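Local structure of Xaa-Pro Dipeptidase (Alteromonas macleodii, 2QS8) at residues H150-N155 against D163-E168; K142-T147 against A180-R185; M352-S357 against E392-L397. The protein probably acts as a metal-dependent dipeptidase or carboxypeptidase of the amidohydrolase superfamily, with methionine and a magnesium ion bound in its active site. All coordinates share one frame; numbering follows the deposited sequence.

Contacts 1 and 2 are neighbours, their centres about 9 Å apart. Along the chain, contact 1 falls within the span bridged by contact 2. Two probable hydrogen bonds join them: R185 NH2 to E168 O at 2.7 Å and K142 NZ to A151 O at 2.8 Å. Contact 1 includes H150 of the methionine pocket. The side chain of K142 in contact 2 is about 12 Å from the bound methionine and about 11 Å from the magnesium ion. Both contacts touch a third subunit, another copy of the protein. Contact 3 lies across the chain's centre, its own centre about 39 Å from that of contact 1 and about 36 Å from that of contact 2.

Contact 1: residues H150-N155 against D163-E168; sequences HADPTN and DYPVPE. With MET (methionine), chain D.
The carboxylate of D152 meets the P165 ring through OD1, which lies 3.9 Å from P165 CG. P165 CG sits off one side of the carboxylate plane, and the donors of T154 sit off the other. T154 N binds D152 OD1 at 2.8 Å on the anti side. T154 OG1 binds the same D152 OD1 at 2.6 Å on the syn side. The first of these bonds closes an Asx turn within the type I turn D152-N155. The second flat group is the H150 ring. Methionine OXT approaches it obliquely, 3.2 Å from H150 CE1. The H235 ring stacks on H150, and S203 holds H150 ND1.

The T154 side chain reaches toward the CG corner of the P165 ring. T154 OG1 lies between the backbone N and the carbonyl carbon (chi1 56°), which lets it bind D152 while touching P165 CG at 3.4 Å. T154 CG2 packs on P165 CG at 3.7 Å. K187 of the second subunit bonds to T154 OG1 and forms a salt bridge with D152 OD2, so this turn is part of a subunit interface.

Both segments belong to the long loop between strands 145-146 and 171-172. D152, P153 and P165 lie on V171 of strand 171-172. P167 rests on helix 175-188, and H150 and A151 touch T196 of strand 192-196.

Contact 2: residues K142-T147 against A180-R185; sequences KTIATT and AAVRQR
I144 keeps CG1 anti to its carbonyl carbon, and its chi2 of 179° stretches CD1 out to the helix carrying A181 and V182. R185 does the opposite: its chain bends at chi2 (27°) and chi3 (81°), folding the guanidinium between K142 and its own neighbour Q184.

I144 CD1 lies 3.6 Å from A181 CB and 4.0 Å from V182 CG2. One methyl group thus fills the step between two successive helix residues. K142 CB sits 3.8 Å above one face of the R185 guanidinium, displaced toward the rim. Q184 CB is 3.7 Å from the opposite face, so the flat group is sandwiched between aliphatic carbons. R185 CD also runs close to the K142 backbone, 3.7 Å from K142 N. The charged end is satisfied elsewhere, with NH2 bound to E168 O and NH1 in a salt bridge with D188. A leucine here would probably leave E168 O without its R185 donor, strip D188 of the arginine charge facing it, and open a gap beside K142 CB.

The K142 chain curls away from the helix. Its NZ bonds T143 O at 2.7 Å, in the carbonyl plane and on a lone pair. It also bonds A151 O, so two carbonyls hold this buried amine.

The contact packs helix 175-188 against the chain that follows strand 136-139 of the TIM barrel. The I144 backbone bonds to K194 and T196 of barrel strand 192-196. Strand 145-146 runs parallel to strand 171-172. I144 and A181 both touch V172, while V182 reaches A224 of helix 215-227.

Contact 3: residues M352-S357 against E392-L397; sequences MKAIQS and EDISVL
I394 points its CB toward the helix bearing A354 and I355, and its long branch reaches across to that helix. From CB, the chain runs to CG1, which is anti to the backbone N (chi1 -159°). This turns the branch toward the helix. On the way, I394 CG1 passes L397 CD1 at 3.6 Å, a contact within its own segment. The branch stays extended at chi2 (165°), so CD1 becomes the foremost atom. At this tip, I394 CD1 touches A354 CB at 4.0 Å and I355 CG1, also at 4.0 Å. It therefore fits against two consecutive helix residues.

A354 offers just its methyl group. I355 meets the tip with the middle of its long branch, and the two isoleucine side chains slide past each other in opposite directions. L397 stands next to them at a looser distance, its CD1 4.6 Å from I355 CG1. No hydrogen bond crosses the contact, which is small, buried and wholly apolar.

Polar bonds stay within each segment. S357 OG donates to A354 O at 2.6 Å, tilted from the carbonyl plane, and so turns back onto the helix. In the other segment, S395 OG binds D393 OD1 at 2.7 Å from above the carboxylate plane. V396 N bonds to D393 O, in the 3-10 turn that presents I394.

Strands 383-386 and 400-405 are an antiparallel pair of the mixed sheet. The contact packs the 3-10 connection between them against helix 351-357. Helix 339-346 flanks both segments: I394 and L397 rest on F341, S395 on V342 and S357 on M344. I355 also packs on I17 and P390, and the S357 backbone bonds to F325.

Contact 1: residues H150-N155 against D163-E168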
ATOM      1  N   HIS A 150      10.717 -13.114  13.412  1.00 20.90           N
ATOM      2  CA  HIS A 150      12.005 -13.678  13.795  1.00 21.30           C
ATOM      3  C   HIS A 150      13.198 -13.042  13.097  1.00 20.77           C
ATOM      4  O   HIS A 150      14.256 -12.874  13.706  1.00 20.07           O
ATOM      5  CB  HIS A 150      12.007 -15.192  13.557  1.00 21.95           C
ATOM      6  CG  HIS A 150      13.301 -15.859  13.909  1.00 25.42           C
ATOM      7  ND1 HIS A 150      13.847 -15.808  15.176  1.00 23.72           N
ATOM      8  CD2 HIS A 150      14.159 -16.586  13.156  1.00 25.06           C
ATOM      9  CE1 HIS A 150      14.987 -16.478  15.185  1.00 26.14           C
ATOM     10  NE2 HIS A 150      15.201 -16.963  13.974  1.00 25.70           N
ATOM     11  N   ALA A 151      13.032 -12.669  11.833  1.00 19.24           N
ATOM     12  CA  ALA A 151      14.137 -12.077  11.103  1.00 17.16           C
ATOM     13  C   ALA A 151      14.051 -10.558  10.911  1.00 17.09           C
ATOM     14  O   ALA A 151      14.716 -10.001  10.041  1.00 17.80           O
ATOM     15  CB  ALA A 151      14.302 -12.777   9.756  1.00 16.79           C
ATOM     16  N   ASP A 152      13.234  -9.888  11.716  1.00 16.67           N
ATOM     17  CA  ASP A 152      13.134  -8.436  11.631  1.00 18.79           C
ATOM     18  C   ASP A 152      14.420  -7.932  12.291  1.00 20.37           C
ATOM     19  O   ASP A 152      14.629  -8.109  13.494  1.00 20.55           O
ATOM     20  CB  ASP A 152      11.914  -7.931  12.408  1.00 20.52           C
ATOM     21  CG  ASP A 152      11.752  -6.410  12.332  1.00 20.42           C
ATOM     22  OD1 ASP A 152      12.768  -5.707  12.150  1.00 17.37           O
ATOM     23  OD2 ASP A 152      10.608  -5.922  12.475  1.00 19.55           O
ATOM     24  N   PRO A 153      15.300  -7.291  11.513  1.00 20.66           N
ATOM     25  CA  PRO A 153      16.552  -6.802  12.090  1.00 23.06           C
ATOM     26  C   PRO A 153      16.439  -5.642  13.079  1.00 23.77           C
ATOM     27  O   PRO A 153      17.452  -5.216  13.632  1.00 22.90           O
ATOM     28  CB  PRO A 153      17.367  -6.432  10.857  1.00 21.17           C
ATOM     29  CG  PRO A 153      16.332  -5.857   9.967  1.00 20.37           C
ATOM     30  CD  PRO A 153      15.170  -6.854  10.113  1.00 19.69           C
ATOM     31  N   THR A 154      15.228  -5.121  13.293  1.00 24.84           N
ATOM     32  CA  THR A 154      15.066  -4.009  14.229  1.00 23.39           C
ATOM     33  C   THR A 154      14.458  -4.405  15.561  1.00 23.61           C
ATOM     34  O   THR A 154      14.167  -3.544  16.390  1.00 24.21           O
ATOM     35  CB  THR A 154      14.249  -2.841  13.616  1.00 21.29           C
ATOM     36  OG1 THR A 154      12.971  -3.301  13.168  1.00 18.14           O
ATOM     37  CG2 THR A 154      15.018  -2.223  12.454  1.00 21.91           C
ATOM     38  N   ASN A 155      14.268  -5.703  15.771  1.00 24.44           N
ATOM     39  CA  ASN A 155      13.735  -6.189  17.044  1.00 23.95           C
ATOM     40  C   ASN A 155      14.769  -5.892  18.128  1.00 24.29           C
ATOM     41  O   ASN A 155      15.934  -5.656  17.831  1.00 22.98           O
ATOM     42  CB  ASN A 155      13.491  -7.702  17.008  1.00 23.46           C
ATOM     43  CG  ASN A 155      12.158  -8.076  16.373  1.00 24.42           C
ATOM     44  OD1 ASN A 155      11.179  -7.341  16.464  1.00 27.39           O
ATOM     45  ND2 ASN A 155      12.113  -9.243  15.750  1.00 22.69           N
ATOM     46  N   ASP A 163      14.424   2.855  12.923  1.00 22.73           N
ATOM     47  CA  ASP A 163      13.433   3.371  11.985  1.00 23.51           C
ATOM     48  C   ASP A 163      12.610   2.176  11.498  1.00 23.24           C
ATOM     49  O   ASP A 163      13.163   1.097  11.269  1.00 24.26           O
ATOM     50  CB  ASP A 163      14.099   4.038  10.779  1.00 25.49           C
ATOM     51  CG  ASP A 163      14.631   5.419  11.091  1.00 28.71           C
ATOM     52  OD1 ASP A 163      13.895   6.203  11.716  1.00 30.29           O
ATOM     53  OD2 ASP A 163      15.777   5.724  10.703  1.00 31.45           O
ATOM     54  N   TYR A 164      11.299   2.350  11.349  1.00 20.38           N
ATOM     55  CA  TYR A 164      10.464   1.257  10.861  1.00 22.51           C
ATOM     56  C   TYR A 164      11.005   0.811   9.498  1.00 22.06           C
ATOM     57  O   TYR A 164      11.144   1.616   8.585  1.00 23.42           O
ATOM     58  CB  TYR A 164       9.010   1.709  10.720  1.00 22.97           C
ATOM     59  CG  TYR A 164       8.414   2.242  11.992  1.00 23.30           C
ATOM     60  CD1 TYR A 164       8.356   1.453  13.143  1.00 24.42           C
ATOM     61  CD2 TYR A 164       7.920   3.545  12.056  1.00 22.48           C
ATOM     62  CE1 TYR A 164       7.823   1.948  14.329  1.00 24.11           C
ATOM     63  CE2 TYR A 164       7.383   4.052  13.231  1.00 23.76           C
ATOM     64  CZ  TYR A 164       7.341   3.249  14.366  1.00 25.26           C
ATOM     65  OH  TYR A 164       6.838   3.750  15.533  1.00 25.99           O
ATOM     66  N   PRO A 165      11.327  -0.482   9.357  1.00 22.07           N
ATOM     67  CA  PRO A 165      11.862  -1.034   8.109  1.00 21.46           C
ATOM     68  C   PRO A 165      10.876  -0.990   6.954  1.00 21.04           C
ATOM     69  O   PRO A 165       9.662  -1.028   7.158  1.00 20.66           O
ATOM     70  CB  PRO A 165      12.208  -2.472   8.480  1.00 22.47           C
ATOM     71  CG  PRO A 165      12.310  -2.449   9.986  1.00 23.84           C
ATOM     72  CD  PRO A 165      11.209  -1.534  10.379  1.00 21.50           C
ATOM     73  N   VAL A 166      11.400  -0.909   5.740  1.00 21.34           N
ATOM     74  CA  VAL A 166      10.547  -0.908   4.557  1.00 21.47           C
ATOM     75  C   VAL A 166      10.665  -2.286   3.905  1.00 20.68           C
ATOM     76  O   VAL A 166      11.591  -3.038   4.208  1.00 19.85           O
ATOM     77  CB  VAL A 166      10.941   0.217   3.566  1.00 21.32           C
ATOM     78  CG1 VAL A 166      10.688   1.570   4.219  1.00 21.23           C
ATOM     79  CG2 VAL A 166      12.390   0.073   3.133  1.00 19.02           C
ATOM     80  N   PRO A 167       9.728  -2.637   3.012  1.00 21.37           N
ATOM     81  CA  PRO A 167       9.751  -3.942   2.342  1.00 20.85           C
ATOM     82  C   PRO A 167      11.101  -4.343   1.744  1.00 19.61           C
ATOM     83  O   PRO A 167      11.526  -5.482   1.880  1.00 20.36           O
ATOM     84  CB  PRO A 167       8.661  -3.807   1.278  1.00 21.58           C
ATOM     85  CG  PRO A 167       7.687  -2.850   1.919  1.00 22.71           C
ATOM     86  CD  PRO A 167       8.617  -1.812   2.502  1.00 21.98           C
ATOM     87  N   GLU A 168      11.770  -3.399   1.091  1.00 18.97           N
ATOM     88  CA  GLU A 168      13.056  -3.671   0.471  1.00 17.83           C
ATOM     89  C   GLU A 168      14.108  -4.098   1.494  1.00 19.91           C
ATOM     90  O   GLU A 168      15.082  -4.738   1.140  1.00 22.86           O
ATOM     91  CB  GLU A 168      13.544  -2.447  -0.321  1.00 18.31           C
ATOM     92  CG  GLU A 168      12.738  -2.131  -1.582  1.00 17.94           C
ATOM     93  CD  GLU A 168      11.551  -1.210  -1.343  1.00 23.37           C
ATOM     94  OE1 GLU A 168      11.088  -1.081  -0.182  1.00 22.40           O
ATOM     95  OE2 GLU A 168      11.066  -0.612  -2.329  1.00 26.30           O
TER
HETATM   96  N   MET D 600      18.251 -20.131  14.345  1.00 39.57           N
HETATM   97  CA  MET D 600      17.088 -20.904  14.871  1.00 38.07           C
HETATM   98  C   MET D 600      16.163 -20.033  15.718  1.00 36.81           C
HETATM   99  O   MET D 600      14.976 -20.396  15.847  1.00 35.27           O
HETATM  100  CB  MET D 600      17.585 -22.075  15.717  1.00 41.37           C
HETATM  101  CG  MET D 600      16.475 -22.949  16.234  1.00 44.20           C
HETATM  102  SD  MET D 600      17.118 -24.390  17.009  1.00 50.81           S
HETATM  103  CE  MET D 600      17.752 -25.236  15.589  1.00 47.95           C
HETATM  104  OXT MET D 600      16.643 -19.006  16.245  1.00 34.66           O

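Contact 2: residues K142-T147 against A180-R185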
ATOM      1  N   LYS A 142      19.127 -11.179   2.457  1.00 19.58           N
ATOM      2  CA  LYS A 142      18.371 -10.874   3.665  1.00 19.56           C
ATOM      3  C   LYS A 142      17.127 -11.739   3.798  1.00 19.15           C
ATOM      4  O   LYS A 142      16.316 -11.815   2.879  1.00 19.33           O
ATOM      5  CB  LYS A 142      17.953  -9.398   3.684  1.00 19.76           C
ATOM      6  CG  LYS A 142      17.074  -9.018   4.884  1.00 18.64           C
ATOM      7  CD  LYS A 142      17.865  -8.906   6.187  1.00 17.83           C
ATOM      8  CE  LYS A 142      16.936  -8.749   7.384  1.00 17.23           C
ATOM      9  NZ  LYS A 142      16.262 -10.027   7.739  1.00 18.96           N
ATOM     10  N   THR A 143      16.994 -12.398   4.942  1.00 18.84           N
ATOM     11  CA  THR A 143      15.829 -13.243   5.215  1.00 19.00           C
ATOM     12  C   THR A 143      14.618 -12.314   5.289  1.00 18.24           C
ATOM     13  O   THR A 143      14.692 -11.246   5.880  1.00 17.33           O
ATOM     14  CB  THR A 143      15.957 -13.978   6.580  1.00 18.39           C
ATOM     15  OG1 THR A 143      17.075 -14.876   6.539  1.00 17.91           O
ATOM     16  CG2 THR A 143      14.684 -14.765   6.881  1.00 14.84           C
ATOM     17  N   ILE A 144      13.507 -12.714   4.687  1.00 19.38           N
ATOM     18  CA  ILE A 144      12.329 -11.870   4.699  1.00 19.98           C
ATOM     19  C   ILE A 144      11.398 -12.214   5.855  1.00 19.88           C
ATOM     20  O   ILE A 144      11.128 -13.383   6.125  1.00 20.83           O
ATOM     21  CB  ILE A 144      11.562 -11.965   3.378  1.00 20.91           C
ATOM     22  CG1 ILE A 144      12.466 -11.524   2.225  1.00 19.77           C
ATOM     23  CG2 ILE A 144      10.300 -11.102   3.450  1.00 18.71           C
ATOM     24  CD1 ILE A 144      11.806 -11.613   0.847  1.00 20.61           C
ATOM     25  N   ALA A 145      10.912 -11.174   6.522  1.00 18.97           N
ATOM     26  CA  ALA A 145      10.027 -11.333   7.661  1.00 16.87           C
ATOM     27  C   ALA A 145       8.943 -10.263   7.691  1.00 15.74           C
ATOM     28  O   ALA A 145       8.995  -9.274   6.950  1.00 14.66           O
ATOM     29  CB  ALA A 145      10.841 -11.258   8.960  1.00 16.73           C
ATOM     30  N   THR A 146       7.957 -10.479   8.558  1.00 15.10           N
ATOM     31  CA  THR A 146       6.889  -9.515   8.759  1.00 15.64           C
ATOM     32  C   THR A 146       7.253  -8.713  10.013  1.00 16.05           C
ATOM     33  O   THR A 146       8.094  -9.139  10.800  1.00 15.36           O
ATOM     34  CB  THR A 146       5.531 -10.201   8.960  1.00 15.50           C
ATOM     35  OG1 THR A 146       5.630 -11.204   9.973  1.00 14.12           O
ATOM     36  CG2 THR A 146       5.091 -10.833   7.665  1.00 15.03           C
ATOM     37  N   THR A 147       6.620  -7.558  10.189  1.00 16.96           N
ATOM     38  CA  THR A 147       6.907  -6.707  11.341  1.00 16.87           C
ATOM     39  C   THR A 147       7.043  -7.484  12.651  1.00 17.14           C
ATOM     40  O   THR A 147       6.135  -8.198  13.059  1.00 17.75           O
ATOM     41  CB  THR A 147       5.825  -5.631  11.506  1.00 18.90           C
ATOM     42  OG1 THR A 147       5.839  -4.776  10.355  1.00 17.35           O
ATOM     43  CG2 THR A 147       6.061  -4.805  12.793  1.00 16.98           C
ATOM     44  N   ALA A 180       7.819  -6.843  -3.397  1.00 18.38           N
ATOM     45  CA  ALA A 180       8.864  -5.839  -3.363  1.00 19.81           C
ATOM     46  C   ALA A 180      10.085  -6.447  -2.695  1.00 20.22           C
ATOM     47  O   ALA A 180      11.201  -6.299  -3.186  1.00 22.81           O
ATOM     48  CB  ALA A 180       8.403  -4.605  -2.589  1.00 18.42           C
ATOM     49  N   ALA A 181       9.865  -7.144  -1.585  1.00 19.88           N
ATOM     50  CA  ALA A 181      10.951  -7.776  -0.834  1.00 19.09           C
ATOM     51  C   ALA A 181      11.645  -8.914  -1.601  1.00 19.37           C
ATOM     52  O   ALA A 181      12.870  -9.053  -1.539  1.00 19.92           O
ATOM     53  CB  ALA A 181      10.429  -8.291   0.510  1.00 19.28           C
ATOM     54  N   VAL A 182      10.873  -9.737  -2.300  1.00 17.98           N
ATOM     55  CA  VAL A 182      11.454 -10.829  -3.065  1.00 16.63           C
ATOM     56  C   VAL A 182      12.263 -10.241  -4.223  1.00 15.11           C
ATOM     57  O   VAL A 182      13.390 -10.638  -4.462  1.00 17.02           O
ATOM     58  CB  VAL A 182      10.365 -11.775  -3.618  1.00 17.35           C
ATOM     59  CG1 VAL A 182      10.961 -12.750  -4.621  1.00 15.00           C
ATOM     60  CG2 VAL A 182       9.728 -12.537  -2.473  1.00 17.16           C
ATOM     61  N   ARG A 183      11.678  -9.285  -4.933  1.00 16.09           N
ATOM     62  CA  ARG A 183      12.368  -8.647  -6.035  1.00 16.59           C
ATOM     63  C   ARG A 183      13.642  -7.926  -5.577  1.00 17.44           C
ATOM     64  O   ARG A 183      14.629  -7.888  -6.317  1.00 18.62           O
ATOM     65  CB  ARG A 183      11.420  -7.692  -6.762  1.00 16.68           C
ATOM     66  CG  ARG A 183      10.404  -8.435  -7.649  1.00 16.59           C
ATOM     67  CD  ARG A 183       9.302  -7.525  -8.179  1.00 15.00           C
ATOM     68  NE  ARG A 183       8.408  -8.216  -9.104  1.00 15.78           N
ATOM     69  CZ  ARG A 183       7.119  -7.918  -9.257  1.00 14.44           C
ATOM     70  NH1 ARG A 183       6.566  -6.940  -8.545  1.00 14.38           N
ATOM     71  NH2 ARG A 183       6.378  -8.593 -10.111  1.00 14.93           N
ATOM     72  N   GLN A 184      13.632  -7.376  -4.356  1.00 16.88           N
ATOM     73  CA  GLN A 184      14.815  -6.694  -3.836  1.00 16.28           C
ATOM     74  C   GLN A 184      15.962  -7.689  -3.663  1.00 17.09           C
ATOM     75  O   GLN A 184      17.124  -7.357  -3.892  1.00 17.03           O
ATOM     76  CB  GLN A 184      14.526  -6.036  -2.480  1.00 18.90           C
ATOM     77  CG  GLN A 184      15.685  -5.223  -1.937  1.00 16.90           C
ATOM     78  CD  GLN A 184      16.063  -4.082  -2.865  1.00 21.17           C
ATOM     79  OE1 GLN A 184      15.195  -3.423  -3.440  1.00 21.98           O
ATOM     80  NE2 GLN A 184      17.364  -3.835  -3.008  1.00 19.64           N
ATOM     81  N   ARG A 185      15.632  -8.908  -3.248  1.00 15.95           N
ATOM     82  CA  ARG A 185      16.666  -9.921  -3.075  1.00 17.62           C
ATOM     83  C   ARG A 185      17.234 -10.282  -4.452  1.00 17.02           C
ATOM     84  O   ARG A 185      18.428 -10.525  -4.590  1.00 16.78           O
ATOM     85  CB  ARG A 185      16.097 -11.146  -2.354  1.00 18.80           C
ATOM     86  CG  ARG A 185      16.610 -11.301  -0.918  1.00 21.30           C
ATOM     87  CD  ARG A 185      16.998  -9.957  -0.287  1.00 22.97           C
ATOM     88  NE  ARG A 185      15.842  -9.238   0.210  1.00 22.34           N
ATOM     89  CZ  ARG A 185      15.838  -7.967   0.585  1.00 21.50           C
ATOM     90  NH1 ARG A 185      16.934  -7.230   0.528  1.00 20.47           N
ATOM     91  NH2 ARG A 185      14.709  -7.433   1.024  1.00 22.46           N
TER

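Contact 3: residues M352-S357 against E392-L397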
HETATM    1  N   MSE A 352      24.987 -44.312   5.649  1.00 28.50           N
HETATM    2  CA  MSE A 352      25.025 -44.084   4.214  1.00 27.54           C
HETATM    3  C   MSE A 352      23.926 -43.130   3.765  1.00 27.02           C
HETATM    4  O   MSE A 352      24.140 -42.284   2.896  1.00 25.24           O
HETATM    5  CB  MSE A 352      24.918 -45.416   3.456  1.00 26.26           C
HETATM    6  CG  MSE A 352      24.839 -45.260   1.944  1.00 24.63           C
HETATM    7 SE   MSE A 352      26.450 -44.376   1.262  1.00 27.18          SE
HETATM    8  CE  MSE A 352      27.509 -45.891   0.536  1.00 24.40           C
ATOM      9  N   LYS A 353      22.747 -43.271   4.359  1.00 28.18           N
ATOM     10  CA  LYS A 353      21.630 -42.406   4.013  1.00 29.98           C
ATOM     11  C   LYS A 353      21.953 -40.978   4.428  1.00 30.38           C
ATOM     12  O   LYS A 353      21.552 -40.025   3.760  1.00 30.01           O
ATOM     13  CB  LYS A 353      20.355 -42.873   4.704  1.00 32.92           C
ATOM     14  CG  LYS A 353      19.231 -43.220   3.734  1.00 39.25           C
ATOM     15  CD  LYS A 353      19.640 -44.296   2.722  1.00 42.77           C
ATOM     16  CE  LYS A 353      18.473 -44.663   1.805  1.00 44.45           C
ATOM     17  NZ  LYS A 353      18.873 -45.627   0.739  1.00 45.96           N
ATOM     18  N   ALA A 354      22.690 -40.842   5.522  1.00 29.87           N
ATOM     19  CA  ALA A 354      23.083 -39.536   6.016  1.00 30.51           C
ATOM     20  C   ALA A 354      24.038 -38.879   5.025  1.00 30.03           C
ATOM     21  O   ALA A 354      23.883 -37.703   4.702  1.00 30.39           O
ATOM     22  CB  ALA A 354      23.744 -39.666   7.384  1.00 29.99           C
ATOM     23  N   ILE A 355      25.022 -39.631   4.539  1.00 29.34           N
ATOM     24  CA  ILE A 355      25.971 -39.077   3.584  1.00 29.09           C
ATOM     25  C   ILE A 355      25.277 -38.708   2.270  1.00 29.94           C
ATOM     26  O   ILE A 355      25.642 -37.730   1.621  1.00 30.03           O
ATOM     27  CB  ILE A 355      27.112 -40.062   3.287  1.00 28.80           C
ATOM     28  CG1 ILE A 355      27.883 -40.347   4.572  1.00 30.57           C
ATOM     29  CG2 ILE A 355      28.045 -39.475   2.246  1.00 26.93           C
ATOM     30  CD1 ILE A 355      28.936 -41.410   4.442  1.00 31.33           C
ATOM     31  N   GLN A 356      24.270 -39.490   1.888  1.00 29.35           N
ATOM     32  CA  GLN A 356      23.552 -39.212   0.651  1.00 31.02           C
ATOM     33  C   GLN A 356      22.701 -37.952   0.803  1.00 30.46           C
ATOM     34  O   GLN A 356      22.406 -37.274  -0.180  1.00 31.93           O
ATOM     35  CB  GLN A 356      22.685 -40.416   0.247  1.00 29.99           C
ATOM     36  CG  GLN A 356      23.507 -41.681   0.011  1.00 31.81           C
ATOM     37  CD  GLN A 356      22.708 -42.830  -0.570  1.00 30.87           C
ATOM     38  OE1 GLN A 356      21.607 -43.126  -0.126  1.00 32.34           O
ATOM     39  NE2 GLN A 356      23.279 -43.497  -1.565  1.00 32.27           N
ATOM     40  N   SER A 357      22.333 -37.627   2.039  1.00 29.40           N
ATOM     41  CA  SER A 357      21.525 -36.446   2.285  1.00 29.05           C
ATOM     42  C   SER A 357      22.363 -35.170   2.190  1.00 28.11           C
ATOM     43  O   SER A 357      21.818 -34.077   2.118  1.00 29.91           O
ATOM     44  CB  SER A 357      20.871 -36.516   3.666  1.00 28.70           C
ATOM     45  OG  SER A 357      21.783 -36.115   4.669  1.00 30.38           O
ATOM     46  N   GLU A 392      31.034 -46.930   9.141  1.00 38.34           N
ATOM     47  CA  GLU A 392      31.162 -47.606  10.427  1.00 40.26           C
ATOM     48  C   GLU A 392      31.230 -46.638  11.610  1.00 39.55           C
ATOM     49  O   GLU A 392      30.895 -46.990  12.740  1.00 39.41           O
ATOM     50  CB  GLU A 392      32.407 -48.497  10.436  1.00 42.95           C
ATOM     51  CG  GLU A 392      32.481 -49.483   9.277  1.00 47.22           C
ATOM     52  CD  GLU A 392      33.581 -50.521   9.456  1.00 48.88           C
ATOM     53  OE1 GLU A 392      34.698 -50.144   9.882  1.00 49.29           O
ATOM     54  OE2 GLU A 392      33.330 -51.713   9.162  1.00 50.09           O
ATOM     55  N   ASP A 393      31.676 -45.422  11.340  1.00 38.78           N
ATOM     56  CA  ASP A 393      31.790 -44.390  12.364  1.00 37.55           C
ATOM     57  C   ASP A 393      31.867 -43.059  11.621  1.00 35.92           C
ATOM     58  O   ASP A 393      32.950 -42.543  11.346  1.00 34.66           O
ATOM     59  CB  ASP A 393      33.042 -44.628  13.211  1.00 38.89           C
ATOM     60  CG  ASP A 393      33.248 -43.563  14.270  1.00 41.26           C
ATOM     61  OD1 ASP A 393      32.262 -42.898  14.658  1.00 40.75           O
ATOM     62  OD2 ASP A 393      34.403 -43.401  14.725  1.00 42.21           O
ATOM     63  N   ILE A 394      30.694 -42.530  11.291  1.00 34.37           N
ATOM     64  CA  ILE A 394      30.570 -41.288  10.548  1.00 32.13           C
ATOM     65  C   ILE A 394      31.254 -40.092  11.204  1.00 33.50           C
ATOM     66  O   ILE A 394      31.519 -39.090  10.538  1.00 34.04           O
ATOM     67  CB  ILE A 394      29.081 -40.969  10.280  1.00 31.24           C
ATOM     68  CG1 ILE A 394      28.959 -40.007   9.100  1.00 29.23           C
ATOM     69  CG2 ILE A 394      28.431 -40.364  11.524  1.00 29.33           C
ATOM     70  CD1 ILE A 394      27.553 -39.926   8.534  1.00 29.98           C
ATOM     71  N   SER A 395      31.549 -40.194  12.500  1.00 32.63           N
ATOM     72  CA  SER A 395      32.220 -39.094  13.191  1.00 33.09           C
ATOM     73  C   SER A 395      33.649 -38.939  12.668  1.00 32.91           C
ATOM     74  O   SER A 395      34.332 -37.963  12.977  1.00 32.82           O
ATOM     75  CB  SER A 395      32.251 -39.326  14.708  1.00 33.51           C
ATOM     76  OG  SER A 395      33.152 -40.355  15.069  1.00 31.20           O
ATOM     77  N   VAL A 396      34.096 -39.906  11.874  1.00 32.65           N
ATOM     78  CA  VAL A 396      35.437 -39.846  11.318  1.00 33.84           C
ATOM     79  C   VAL A 396      35.491 -38.685  10.326  1.00 34.25           C
ATOM     80  O   VAL A 396      36.569 -38.205   9.969  1.00 34.23           O
ATOM     81  CB  VAL A 396      35.814 -41.182  10.600  1.00 34.03           C
ATOM     82  CG1 VAL A 396      35.029 -41.334   9.307  1.00 33.83           C
ATOM     83  CG2 VAL A 396      37.302 -41.221  10.323  1.00 35.27           C
ATOM     84  N   LEU A 397      34.319 -38.226   9.895  1.00 33.69           N
ATOM     85  CA  LEU A 397      34.241 -37.126   8.939  1.00 34.57           C
ATOM     86  C   LEU A 397      34.757 -35.809   9.507  1.00 34.73           C
ATOM     87  O   LEU A 397      34.829 -34.807   8.800  1.00 34.25           O
ATOM     88  CB  LEU A 397      32.806 -36.967   8.425  1.00 32.90           C
ATOM     89  CG  LEU A 397      32.382 -37.991   7.363  1.00 32.62           C
ATOM     90  CD1 LEU A 397      30.911 -37.837   7.043  1.00 31.52           C
ATOM     91  CD2 LEU A 397      33.222 -37.802   6.103  1.00 30.15           C
TER